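Local coordinates for cycloserine biosynthesis protein DcsG (Streptomyces lavendulae, PDB 6JIL) that catalyses the ATP- and magnesium-dependent ring closure of O-ureido-D-serine to the antibiotic D-cycloserine, as a monomeric ligase of the ATP-grasp family, at residues 51-56 / 271-276; 83-88 / 242-247; 93-98 / 171-176; 182-187 / 257-262. All coordinates share one frame; numbering follows the deposited sequence.

How the contacts relate
Along the chain contact 1 is the outermost: segment 51-56, on strand 50-55, meets the loop at 271-276, and the other three contacts form between them. Contact 2 encloses contact 3 and alternates with contact 4, which follows contact 3 in series. Contacts 1 and 2 have centres about 15 Å apart and touch through L272, C273, L85, V86 and W88. Contacts 2 and 3, with centres about 17 Å apart, meet where W88 bonds to D97. Contact 4 touches none of the others, yet it shares ADP with contact 3. The set therefore runs from the parallel sheet holding 50-55, past helices 83-89 and 94-100, to the two antiparallel sheets that enclose the nucleotide.

Contact 1 (51-56 / 271-276); sequences VVFRSP and ELCEPS. With MG (magnesium ion), chain I.
R54 turns its CG opposite the carbonyl carbon (chi1 -70°) and then bends at chi2 and chi3, which folds the guanidinium back to P275 although the CB starts out the other way. Both terminal nitrogens seize one atom: P275 O lies 2.9 Å from R54 NH2 and 3.1 Å from R54 NH1. The oxygen sits close to the guanidinium plane, and the N-H angles of 143° and 137° are bent, as expected when two donors share one acceptor. This forked grip helps to fix the rotation of the guanidinium.

One residue earlier, the F53 ring meets sulfur, with C273 SG 4.9 Å from the ring centroid in an oblique approach. F53 O also receives a CA-H contact from E274 CA at 3.2 Å. Water 1 is held by F53 N at 2.7 Å and reaches C273 O only weakly. P56 CD rests on E274 CB at 3.8 Å, while the carboxylate of E274 is bound by W59.

E271, the last residue of the strand that leads into this loop, binds magnesium through OE2 at 2.2 Å, together with E269. The contact thus joins the C-terminal end of a parallel-sheet strand to the loop following the metal-binding strand of an ATP-grasp active site.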
# COMPACT_ATOMS: atom_id res chain seq x y z
N VAL A 51 2.78 16.76 9.22
CA VAL A 51 1.82 16.33 8.22
C VAL A 51 1.78 14.81 8.14
O VAL A 51 2.80 14.15 8.28
CB VAL A 51 2.22 16.90 6.83
CG1 VAL A 51 1.40 16.25 5.74
CG2 VAL A 51 2.01 18.41 6.81
N VAL A 52 0.58 14.27 7.96
CA VAL A 52 0.38 12.83 7.81
C VAL A 52 -0.42 12.59 6.53
O VAL A 52 -1.46 13.22 6.30
CB VAL A 52 -0.40 12.21 8.99
CG1 VAL A 52 -0.83 10.79 8.64
CG2 VAL A 52 0.48 12.17 10.22
N PHE A 53 0.08 11.68 5.70
CA PHE A 53 -0.59 11.36 4.46
C PHE A 53 -1.60 10.25 4.72
O PHE A 53 -1.24 9.10 4.98
CB PHE A 53 0.43 10.93 3.42
CG PHE A 53 1.50 11.94 3.18
CD1 PHE A 53 2.82 11.67 3.50
CD2 PHE A 53 1.19 13.17 2.63
CE1 PHE A 53 3.82 12.61 3.25
CE2 PHE A 53 2.19 14.11 2.39
CZ PHE A 53 3.51 13.82 2.70
N ARG A 54 -2.88 10.60 4.67
CA ARG A 54 -3.93 9.65 4.94
C ARG A 54 -4.57 9.05 3.70
O ARG A 54 -4.49 7.84 3.49
CB ARG A 54 -5.00 10.31 5.81
CG ARG A 54 -4.54 10.57 7.24
CD ARG A 54 -4.09 9.27 7.86
NE ARG A 54 -5.08 8.25 7.57
CZ ARG A 54 -4.80 7.01 7.18
NH1 ARG A 54 -3.53 6.62 7.04
NH2 ARG A 54 -5.79 6.18 6.87
N SER A 55 -5.18 9.89 2.87
CA SER A 55 -5.85 9.38 1.69
C SER A 55 -5.78 10.23 0.42
O SER A 55 -6.81 10.50 -0.20
CB SER A 55 -7.31 9.12 2.03
OG SER A 55 -7.90 10.28 2.58
N PRO A 56 -4.58 10.65 0.01
CA PRO A 56 -4.43 11.46 -1.21
C PRO A 56 -4.34 10.40 -2.30
O PRO A 56 -3.41 10.37 -3.10
CB PRO A 56 -3.11 12.15 -0.98
CG PRO A 56 -2.30 11.04 -0.37
CD PRO A 56 -3.26 10.41 0.62
N GLU A 271 1.63 -1.15 2.75
CA GLU A 271 1.42 0.30 2.68
C GLU A 271 1.88 1.01 3.95
O GLU A 271 1.31 0.83 5.03
CB GLU A 271 -0.05 0.61 2.39
CG GLU A 271 -0.41 0.37 0.93
CD GLU A 271 -1.90 0.44 0.67
OE1 GLU A 271 -2.55 1.39 1.15
OE2 GLU A 271 -2.42 -0.45 -0.01
N LEU A 272 2.90 1.85 3.80
CA LEU A 272 3.47 2.57 4.92
C LEU A 272 3.32 4.08 4.85
O LEU A 272 3.51 4.77 5.85
CB LEU A 272 4.95 2.22 5.02
CG LEU A 272 5.20 0.72 4.90
CD1 LEU A 272 6.69 0.45 4.95
CD2 LEU A 272 4.47 -0.02 6.01
N CYS A 273 2.99 4.59 3.67
CA CYS A 273 2.85 6.03 3.48
C CYS A 273 1.45 6.54 3.76
O CYS A 273 1.25 7.31 4.68
CB CYS A 273 3.26 6.41 2.07
SG CYS A 273 3.16 8.17 1.76
N GLU A 274 0.49 6.11 2.94
CA GLU A 274 -0.91 6.52 3.09
C GLU A 274 -1.84 5.30 3.01
O GLU A 274 -2.64 5.18 2.09
CB GLU A 274 -1.27 7.53 2.00
CG GLU A 274 -0.62 7.27 0.65
CD GLU A 274 -0.82 5.85 0.16
OE1 GLU A 274 -0.22 4.92 0.75
OE2 GLU A 274 -1.57 5.66 -0.82
N PRO A 275 -1.74 4.39 3.98
CA PRO A 275 -2.57 3.18 4.00
C PRO A 275 -3.98 3.31 4.52
O PRO A 275 -4.28 4.13 5.40
CB PRO A 275 -1.78 2.26 4.90
CG PRO A 275 -1.33 3.23 5.97
CD PRO A 275 -0.81 4.38 5.13
N SER A 276 -4.86 2.50 3.96
CA SER A 276 -6.21 2.42 4.47
C SER A 276 -5.86 1.53 5.66
O SER A 276 -5.16 0.52 5.50
CB SER A 276 -7.11 1.68 3.50
OG SER A 276 -8.22 1.10 4.17
MG MG I . -2.20 -0.83 -2.19
O HOH W 1 2.11 10.08 6.38
O HOH W 2 -0.96 0.86 -3.12

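Contact 2 (83-88 / 242-247); sequences MPLVRW and AHLGLD
A Schellman motif closes helix 227-244 here, and side chains before and after G245 pack against helix 83-89. G245 has positive phi (69°), and its N returns to A242 O at 3.2 Å. The residue before it, L244, is the main wedge: its CD1 comes within 3.7 Å of W88 CE3 and 4.0 Å of L85 CD2, while its CD2 lies over a face of the indole, 4.0 Å from W88 CG. L85 and L244 meet at about a right angle, and L246 CD2 adds a looser contact with L85 CG at 4.4 Å.

W88 has CG opposite its backbone N (chi1 -168°), a setting that carries the indole across to the other helix. There it meets H243 in an offset arrangement: the imidazole and the five-membered ring have centroids 4.7 Å apart and planes at 30°, with very little overlap. H243 CD2 stands 3.3 Å above the indole plane, near its rim. The indole N-H is not spent on the histidine, since W88 NE1 bonds to D97.

Around this pair, helix 63-76 packs against M83 and V86, helix 94-100 supplies D97, and L272, from the loop after strand 265-271, touches both L85 and W88.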
# COMPACT_ATOMS: atom_id res chain seq x y z
N MSE A 83 10.60 11.79 3.51
CA MSE A 83 10.73 11.50 2.09
C MSE A 83 11.31 10.15 1.69
O MSE A 83 10.73 9.46 0.85
CB MSE A 83 11.50 12.63 1.40
CG MSE A 83 10.71 13.92 1.36
SE MSE A 83 9.08 13.76 0.31
CE MSE A 83 7.93 12.92 1.60
N PRO A 84 12.44 9.75 2.28
CA PRO A 84 12.98 8.44 1.89
C PRO A 84 11.89 7.36 1.97
O PRO A 84 11.72 6.57 1.05
CB PRO A 84 14.11 8.21 2.89
CG PRO A 84 14.60 9.59 3.14
CD PRO A 84 13.31 10.38 3.29
N LEU A 85 11.15 7.36 3.08
CA LEU A 85 10.06 6.40 3.30
C LEU A 85 8.98 6.58 2.24
O LEU A 85 8.48 5.61 1.67
CB LEU A 85 9.43 6.60 4.68
CG LEU A 85 8.76 5.43 5.41
CD1 LEU A 85 7.70 5.98 6.34
CD2 LEU A 85 8.13 4.45 4.44
N VAL A 86 8.60 7.82 1.98
CA VAL A 86 7.56 8.11 1.00
C VAL A 86 7.89 7.57 -0.40
O VAL A 86 7.09 6.85 -0.98
CB VAL A 86 7.28 9.63 0.91
CG1 VAL A 86 6.30 9.93 -0.24
CG2 VAL A 86 6.71 10.13 2.23
N ARG A 87 9.05 7.92 -0.93
CA ARG A 87 9.43 7.47 -2.27
C ARG A 87 9.48 5.95 -2.35
O ARG A 87 9.06 5.35 -3.35
CB ARG A 87 10.82 8.00 -2.67
CG ARG A 87 10.97 9.51 -2.62
CD ARG A 87 12.30 9.95 -3.22
NE ARG A 87 12.79 11.18 -2.60
CZ ARG A 87 13.55 11.22 -1.50
NH1 ARG A 87 13.93 10.10 -0.90
NH2 ARG A 87 13.92 12.39 -0.99
N TRP A 88 9.99 5.33 -1.29
CA TRP A 88 10.13 3.88 -1.21
C TRP A 88 8.79 3.16 -1.06
O TRP A 88 8.56 2.12 -1.69
CB TRP A 88 11.04 3.53 -0.03
CG TRP A 88 11.50 2.10 0.00
CD1 TRP A 88 12.44 1.52 -0.81
CD2 TRP A 88 11.03 1.07 0.87
NE1 TRP A 88 12.57 0.19 -0.50
CE2 TRP A 88 11.72 -0.11 0.53
CE3 TRP A 88 10.09 1.02 1.91
CZ2 TRP A 88 11.51 -1.33 1.18
CZ3 TRP A 88 9.87 -0.19 2.56
CH2 TRP A 88 10.58 -1.35 2.19
N ALA A 242 14.84 -1.39 8.93
CA ALA A 242 16.26 -1.63 8.73
C ALA A 242 16.77 -1.09 7.39
O ALA A 242 17.80 -0.43 7.32
CB ALA A 242 16.54 -3.13 8.82
N HIS A 243 16.03 -1.39 6.33
CA HIS A 243 16.38 -0.97 4.99
C HIS A 243 16.54 0.54 4.84
O HIS A 243 17.47 1.01 4.19
CB HIS A 243 15.33 -1.45 4.00
CG HIS A 243 15.62 -1.05 2.59
ND1 HIS A 243 16.59 -1.67 1.83
CD2 HIS A 243 15.09 -0.08 1.81
CE1 HIS A 243 16.65 -1.09 0.64
NE2 HIS A 243 15.76 -0.12 0.61
N LEU A 244 15.62 1.29 5.44
CA LEU A 244 15.63 2.75 5.34
C LEU A 244 16.39 3.43 6.46
O LEU A 244 16.55 4.66 6.46
CB LEU A 244 14.19 3.27 5.32
CG LEU A 244 13.35 2.86 4.10
CD1 LEU A 244 11.89 3.17 4.34
CD2 LEU A 244 13.87 3.59 2.88
N GLY A 245 16.88 2.64 7.42
CA GLY A 245 17.62 3.20 8.53
C GLY A 245 16.77 4.02 9.47
O GLY A 245 17.25 4.95 10.12
N LEU A 246 15.48 3.69 9.56
CA LEU A 246 14.57 4.42 10.42
C LEU A 246 14.94 4.29 11.89
O LEU A 246 15.25 3.21 12.38
CB LEU A 246 13.14 3.93 10.17
CG LEU A 246 12.28 4.78 9.22
CD1 LEU A 246 13.07 5.21 8.00
CD2 LEU A 246 11.05 3.98 8.82
N ASP A 247 14.90 5.43 12.59
CA ASP A 247 15.24 5.49 14.01
C ASP A 247 14.07 5.02 14.87
O ASP A 247 14.26 4.53 15.98
CB ASP A 247 15.58 6.93 14.42
CG ASP A 247 16.77 7.50 13.65
OD1 ASP A 247 17.83 6.83 13.61
OD2 ASP A 247 16.65 8.61 13.09

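Contact 3 (93-98 / 171-176); sequences RYLADL and HVILQP. With ADP (adenosine-5'-diphosphate), chain G.
The adenine side of the ATP-grasp nucleotide pocket is built on strand 172-176, and the start of helix 94-100 packs against that strand here. Two adjacent residues read the exocyclic amine of ADP: N6 donates to P176 O at 3.0 Å and to Q175 OE1 at 3.2 Å. Both bonds are fairly straight, and the amine is directed by one backbone and one side-chain oxygen.

With CG beside the backbone N (chi1 -51°) and the chain stretched out beyond it, Q175 holds its amide between the helix and the base. The amide orientation is set from both ends: K137 also binds OE1, and T108 OG1 pairs with NE2. L95 CD1 comes up to Q175 NE2 at 3.7 Å, the two side chains meeting at about a right angle. L95 CD1 also reaches I173 CD1, at a looser 4.4 Å, so the leucine spans two residues on the same side of the strand.

Just before the strand begins, H171 takes R93 on its ring face. The guanidinium and imidazole planes are 19° apart with centres 4.2 Å apart, an offset stack in which R93 NH1 lies over the ring face, 3.7 Å from H171 CE1. R93 CD adds a CH-pi contact with the same ring, and D91 forms a salt bridge with NH1, steadying the guanidinium.

Recognition of adenine N6 by a strand carbonyl and a neighbouring side chain, with a lysine close by, is characteristic of the ATP-grasp nucleotide site.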
# COMPACT_ATOMS: atom_id res chain seq x y z
N ARG A 93 8.28 -1.82 -5.86
CA ARG A 93 9.59 -2.40 -6.03
C ARG A 93 10.18 -2.72 -4.65
O ARG A 93 11.21 -3.38 -4.54
CB ARG A 93 10.50 -1.45 -6.80
CG ARG A 93 10.22 -1.45 -8.29
CD ARG A 93 10.58 -0.13 -8.93
NE ARG A 93 12.00 0.19 -8.79
CZ ARG A 93 12.50 1.40 -8.98
NH1 ARG A 93 11.69 2.40 -9.33
NH2 ARG A 93 13.80 1.62 -8.83
N TYR A 94 9.50 -2.26 -3.60
CA TYR A 94 9.97 -2.54 -2.24
C TYR A 94 9.87 -4.04 -1.96
O TYR A 94 10.47 -4.55 -1.01
CB TYR A 94 9.17 -1.72 -1.20
CG TYR A 94 7.67 -1.94 -1.23
CD1 TYR A 94 7.12 -3.19 -0.92
CD2 TYR A 94 6.80 -0.93 -1.64
CE1 TYR A 94 5.76 -3.43 -1.03
CE2 TYR A 94 5.43 -1.16 -1.75
CZ TYR A 94 4.92 -2.41 -1.45
OH TYR A 94 3.58 -2.67 -1.61
N LEU A 95 9.10 -4.76 -2.77
CA LEU A 95 8.96 -6.21 -2.57
C LEU A 95 10.29 -6.95 -2.74
O LEU A 95 10.47 -8.03 -2.18
CB LEU A 95 7.93 -6.81 -3.54
CG LEU A 95 6.45 -6.46 -3.32
CD1 LEU A 95 5.65 -7.00 -4.48
CD2 LEU A 95 5.95 -7.04 -2.00
N ALA A 96 11.21 -6.38 -3.52
CA ALA A 96 12.51 -7.02 -3.72
C ALA A 96 13.39 -6.77 -2.51
O ALA A 96 14.22 -7.61 -2.15
CB ALA A 96 13.17 -6.48 -4.98
N ASP A 97 13.22 -5.62 -1.87
CA ASP A 97 14.00 -5.29 -0.68
C ASP A 97 13.51 -6.20 0.44
O ASP A 97 14.31 -6.68 1.25
CB ASP A 97 13.79 -3.82 -0.30
CG ASP A 97 14.41 -2.86 -1.31
OD1 ASP A 97 13.70 -1.96 -1.80
OD2 ASP A 97 15.62 -3.00 -1.61
N LEU A 98 12.21 -6.46 0.47
CA LEU A 98 11.65 -7.34 1.49
C LEU A 98 12.19 -8.75 1.29
O LEU A 98 12.54 -9.42 2.26
CB LEU A 98 10.12 -7.38 1.41
CG LEU A 98 9.40 -6.10 1.84
CD1 LEU A 98 7.88 -6.31 1.78
CD2 LEU A 98 9.84 -5.73 3.24
N HIS A 171 7.04 1.66 -13.67
CA HIS A 171 7.67 0.35 -13.72
C HIS A 171 6.50 -0.61 -13.61
O HIS A 171 5.48 -0.28 -13.00
CB HIS A 171 8.62 0.15 -12.53
CG HIS A 171 10.00 0.68 -12.75
ND1 HIS A 171 10.28 2.02 -12.86
CD2 HIS A 171 11.18 0.03 -12.89
CE1 HIS A 171 11.57 2.19 -13.04
NE2 HIS A 171 12.15 1.00 -13.07
N VAL A 172 6.62 -1.79 -14.19
CA VAL A 172 5.54 -2.77 -14.14
C VAL A 172 5.97 -4.04 -13.45
O VAL A 172 7.09 -4.52 -13.65
CB VAL A 172 5.05 -3.13 -15.57
CG1 VAL A 172 3.95 -4.18 -15.51
CG2 VAL A 172 4.55 -1.87 -16.27
N ILE A 173 5.08 -4.58 -12.62
CA ILE A 173 5.38 -5.81 -11.91
C ILE A 173 4.57 -6.96 -12.48
O ILE A 173 3.38 -6.82 -12.75
CB ILE A 173 5.09 -5.66 -10.39
CG1 ILE A 173 6.26 -4.94 -9.72
CG2 ILE A 173 4.89 -7.02 -9.74
CD1 ILE A 173 6.08 -4.73 -8.25
N LEU A 174 5.24 -8.09 -12.69
CA LEU A 174 4.60 -9.30 -13.20
C LEU A 174 4.67 -10.32 -12.07
O LEU A 174 5.74 -10.56 -11.51
CB LEU A 174 5.36 -9.84 -14.42
CG LEU A 174 5.49 -8.94 -15.65
CD1 LEU A 174 6.29 -9.66 -16.73
CD2 LEU A 174 4.11 -8.59 -16.17
N GLN A 175 3.53 -10.91 -11.73
CA GLN A 175 3.51 -11.92 -10.67
C GLN A 175 2.61 -13.08 -11.06
O GLN A 175 1.64 -12.91 -11.79
CB GLN A 175 2.96 -11.37 -9.35
CG GLN A 175 3.57 -10.10 -8.83
CD GLN A 175 2.89 -9.60 -7.57
OE1 GLN A 175 1.66 -9.51 -7.51
NE2 GLN A 175 3.68 -9.28 -6.55
N PRO A 176 2.94 -14.29 -10.59
CA PRO A 176 2.07 -15.41 -10.94
C PRO A 176 0.80 -15.20 -10.13
O PRO A 176 0.86 -14.61 -9.05
CB PRO A 176 2.86 -16.62 -10.46
CG PRO A 176 3.64 -16.07 -9.30
CD PRO A 176 4.12 -14.75 -9.84
PB ADP G . -3.17 -2.42 -5.12
O1B ADP G . -4.26 -3.00 -4.07
O2B ADP G . -2.19 -1.51 -4.39
O3B ADP G . -3.92 -1.61 -6.20
PA ADP G . -2.56 -5.10 -5.22
O1A ADP G . -1.27 -5.79 -5.15
O2A ADP G . -3.16 -5.05 -3.74
O3A ADP G . -2.31 -3.61 -5.84
O5' ADP G . -3.51 -5.91 -6.22
C5' ADP G . -4.87 -5.50 -6.03
C4' ADP G . -5.74 -6.76 -5.91
O4' ADP G . -5.50 -7.64 -7.03
C3' ADP G . -5.41 -7.54 -4.65
O3' ADP G . -6.19 -7.12 -3.54
C2' ADP G . -5.68 -8.99 -5.06
O2' ADP G . -7.04 -9.36 -4.81
C1' ADP G . -5.34 -9.01 -6.56
N9 ADP G . -3.95 -9.50 -6.80
C8 ADP G . -2.85 -8.75 -7.16
N7 ADP G . -1.81 -9.51 -7.33
C5 ADP G . -2.15 -10.79 -7.09
C6 ADP G . -1.52 -12.04 -7.32
N6 ADP G . -0.19 -12.11 -7.70
N1 ADP G . -2.25 -13.17 -7.18
C2 ADP G . -3.54 -13.13 -6.84
N3 ADP G . -4.17 -11.98 -6.63
C4 ADP G . -3.53 -10.80 -6.74

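Contact 4 (182-187 / 257-262); sequences DRHGET and LVRGAD. With ADP (adenosine-5'-diphosphate), chain G.
L257 N donates to T187 O at 2.8 Å, and T187 N returns a bond to L257 O at 3.0 Å. The two bonds run both ways between one pair of residues, which makes T187 and L257 an antiparallel hydrogen-bonded pair joining strand 186-192 to strand 252-259; both are nearly straight. Their side chains lie on the same face of the sheet, where both touch Q229 of helix 227-244. Water 3 adds weak links to L257 O and T187 OG1 at the border of the pair.

The preceding residue, E186, faces the nucleotide. Its CG lies between the backbone N and the carbonyl carbon (chi1 82°), and the chain then runs out extended, so that E186 OE2 accepts a bond from the ribose hydroxyl O3' of ADP at 2.9 Å. Its CB remains against the neighbouring strand, 3.4 Å from L257 O and 3.9 Å from V258 CG1. G185, with positive phi, makes the change from the short helix 181-184 into the strand.

Beyond the bridge, H184 and R259 cross at a slant, R259 CD 4.0 Å from H184 CB. The imidazole and guanidinium planes are inclined by 58°, so they do not stack.

A magnesium ion lies about 4 Å from the E186 side chain (nearest atoms), and D188 is close to the carboxylate; the magnesium, and more weakly the distant K202, would probably offset the negative charge. The pairing at T187, next to E186, and the E186 backbone bond to K202 are consistent with the sheet helping to place the carboxylate that takes the ribose O3'.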
# COMPACT_ATOMS: atom_id res chain seq x y z
N ASP A 182 -8.51 -16.80 -4.81
CA ASP A 182 -9.85 -16.97 -5.36
C ASP A 182 -10.85 -17.41 -4.30
O ASP A 182 -12.00 -16.96 -4.29
CB ASP A 182 -9.84 -18.00 -6.49
CG ASP A 182 -9.53 -17.39 -7.82
OD1 ASP A 182 -9.39 -18.14 -8.81
OD2 ASP A 182 -9.44 -16.14 -7.90
N ARG A 183 -10.41 -18.28 -3.39
CA ARG A 183 -11.29 -18.78 -2.35
C ARG A 183 -11.02 -18.25 -0.94
O ARG A 183 -11.91 -18.26 -0.10
CB ARG A 183 -11.26 -20.31 -2.34
CG ARG A 183 -9.90 -20.93 -2.68
CD ARG A 183 -10.03 -22.46 -2.81
NE ARG A 183 -8.81 -23.09 -3.33
CZ ARG A 183 -7.69 -23.25 -2.63
NH1 ARG A 183 -7.61 -22.83 -1.38
NH2 ARG A 183 -6.64 -23.83 -3.20
N HIS A 184 -9.81 -17.77 -0.69
CA HIS A 184 -9.47 -17.27 0.64
C HIS A 184 -9.09 -15.80 0.68
O HIS A 184 -8.64 -15.29 1.71
CB HIS A 184 -8.35 -18.11 1.23
CG HIS A 184 -8.71 -19.55 1.38
ND1 HIS A 184 -7.95 -20.57 0.85
CD2 HIS A 184 -9.76 -20.14 1.99
CE1 HIS A 184 -8.53 -21.73 1.11
NE2 HIS A 184 -9.62 -21.50 1.81
N GLY A 185 -9.27 -15.11 -0.44
CA GLY A 185 -8.93 -13.71 -0.49
C GLY A 185 -7.56 -13.42 0.08
O GLY A 185 -6.59 -14.12 -0.22
N GLU A 186 -7.48 -12.39 0.93
CA GLU A 186 -6.21 -11.99 1.54
C GLU A 186 -6.48 -11.46 2.94
O GLU A 186 -7.62 -11.15 3.29
CB GLU A 186 -5.56 -10.89 0.69
CG GLU A 186 -6.12 -9.51 0.97
CD GLU A 186 -5.79 -8.50 -0.10
OE1 GLU A 186 -5.59 -7.32 0.24
OE2 GLU A 186 -5.75 -8.87 -1.29
N THR A 187 -5.43 -11.34 3.75
CA THR A 187 -5.57 -10.82 5.10
C THR A 187 -4.69 -9.58 5.24
O THR A 187 -3.48 -9.63 4.97
CB THR A 187 -5.16 -11.87 6.15
OG1 THR A 187 -5.92 -13.07 5.94
CG2 THR A 187 -5.44 -11.35 7.56
N LEU A 257 -1.30 -10.02 3.28
CA LEU A 257 -0.82 -11.38 3.10
C LEU A 257 -1.73 -12.29 2.31
O LEU A 257 -2.95 -12.16 2.37
CB LEU A 257 -0.59 -12.03 4.46
CG LEU A 257 0.68 -11.74 5.25
CD1 LEU A 257 1.15 -10.33 5.00
CD2 LEU A 257 0.39 -11.99 6.73
N VAL A 258 -1.13 -13.22 1.58
CA VAL A 258 -1.87 -14.21 0.81
C VAL A 258 -1.29 -15.58 1.15
O VAL A 258 -0.15 -15.67 1.61
CB VAL A 258 -1.79 -13.97 -0.72
CG1 VAL A 258 -2.53 -12.69 -1.08
CG2 VAL A 258 -0.34 -13.90 -1.18
N ARG A 259 -2.08 -16.63 0.95
CA ARG A 259 -1.66 -17.99 1.27
C ARG A 259 -0.98 -18.69 0.09
O ARG A 259 -1.56 -18.80 -0.98
CB ARG A 259 -2.86 -18.84 1.70
CG ARG A 259 -3.71 -18.21 2.81
CD ARG A 259 -4.96 -19.03 3.15
NE ARG A 259 -4.68 -20.26 3.90
CZ ARG A 259 -4.35 -21.43 3.35
NH1 ARG A 259 -4.26 -21.55 2.03
NH2 ARG A 259 -4.11 -22.47 4.12
N GLY A 260 0.25 -19.16 0.30
CA GLY A 260 0.93 -19.87 -0.77
C GLY A 260 0.36 -21.28 -0.84
O GLY A 260 -0.52 -21.62 -0.06
N ALA A 261 0.84 -22.09 -1.78
CA ALA A 261 0.36 -23.47 -1.88
C ALA A 261 0.85 -24.16 -0.61
O ALA A 261 0.20 -25.04 -0.06
CB ALA A 261 0.94 -24.14 -3.11
N ASP A 262 2.03 -23.73 -0.16
CA ASP A 262 2.67 -24.23 1.04
C ASP A 262 1.73 -24.03 2.23
O ASP A 262 1.80 -24.75 3.23
CB ASP A 262 3.97 -23.45 1.26
CG ASP A 262 4.70 -23.85 2.53
OD1 ASP A 262 5.76 -23.24 2.80
OD2 ASP A 262 4.22 -24.75 3.25
PB ADP G . -3.17 -2.42 -5.12
O1B ADP G . -4.26 -3.00 -4.07
O2B ADP G . -2.19 -1.51 -4.39
O3B ADP G . -3.92 -1.61 -6.20
PA ADP G . -2.56 -5.10 -5.22
O1A ADP G . -1.27 -5.79 -5.15
O2A ADP G . -3.16 -5.05 -3.74
O3A ADP G . -2.31 -3.61 -5.84
O5' ADP G . -3.51 -5.91 -6.22
C5' ADP G . -4.87 -5.50 -6.03
C4' ADP G . -5.74 -6.76 -5.91
O4' ADP G . -5.50 -7.64 -7.03
C3' ADP G . -5.41 -7.54 -4.65
O3' ADP G . -6.19 -7.12 -3.54
C2' ADP G . -5.68 -8.99 -5.06
O2' ADP G . -7.04 -9.36 -4.81
C1' ADP G . -5.34 -9.01 -6.56
N9 ADP G . -3.95 -9.50 -6.80
C8 ADP G . -2.85 -8.75 -7.16
N7 ADP G . -1.81 -9.51 -7.33
C5 ADP G . -2.15 -10.79 -7.09
C6 ADP G . -1.52 -12.04 -7.32
N6 ADP G . -0.19 -12.11 -7.70
N1 ADP G . -2.25 -13.17 -7.18
C2 ADP G . -3.54 -13.13 -6.84
N3 ADP G . -4.17 -11.98 -6.63
C4 ADP G . -3.53 -10.80 -6.74
O HOH W 3 -3.79 -14.73 4.01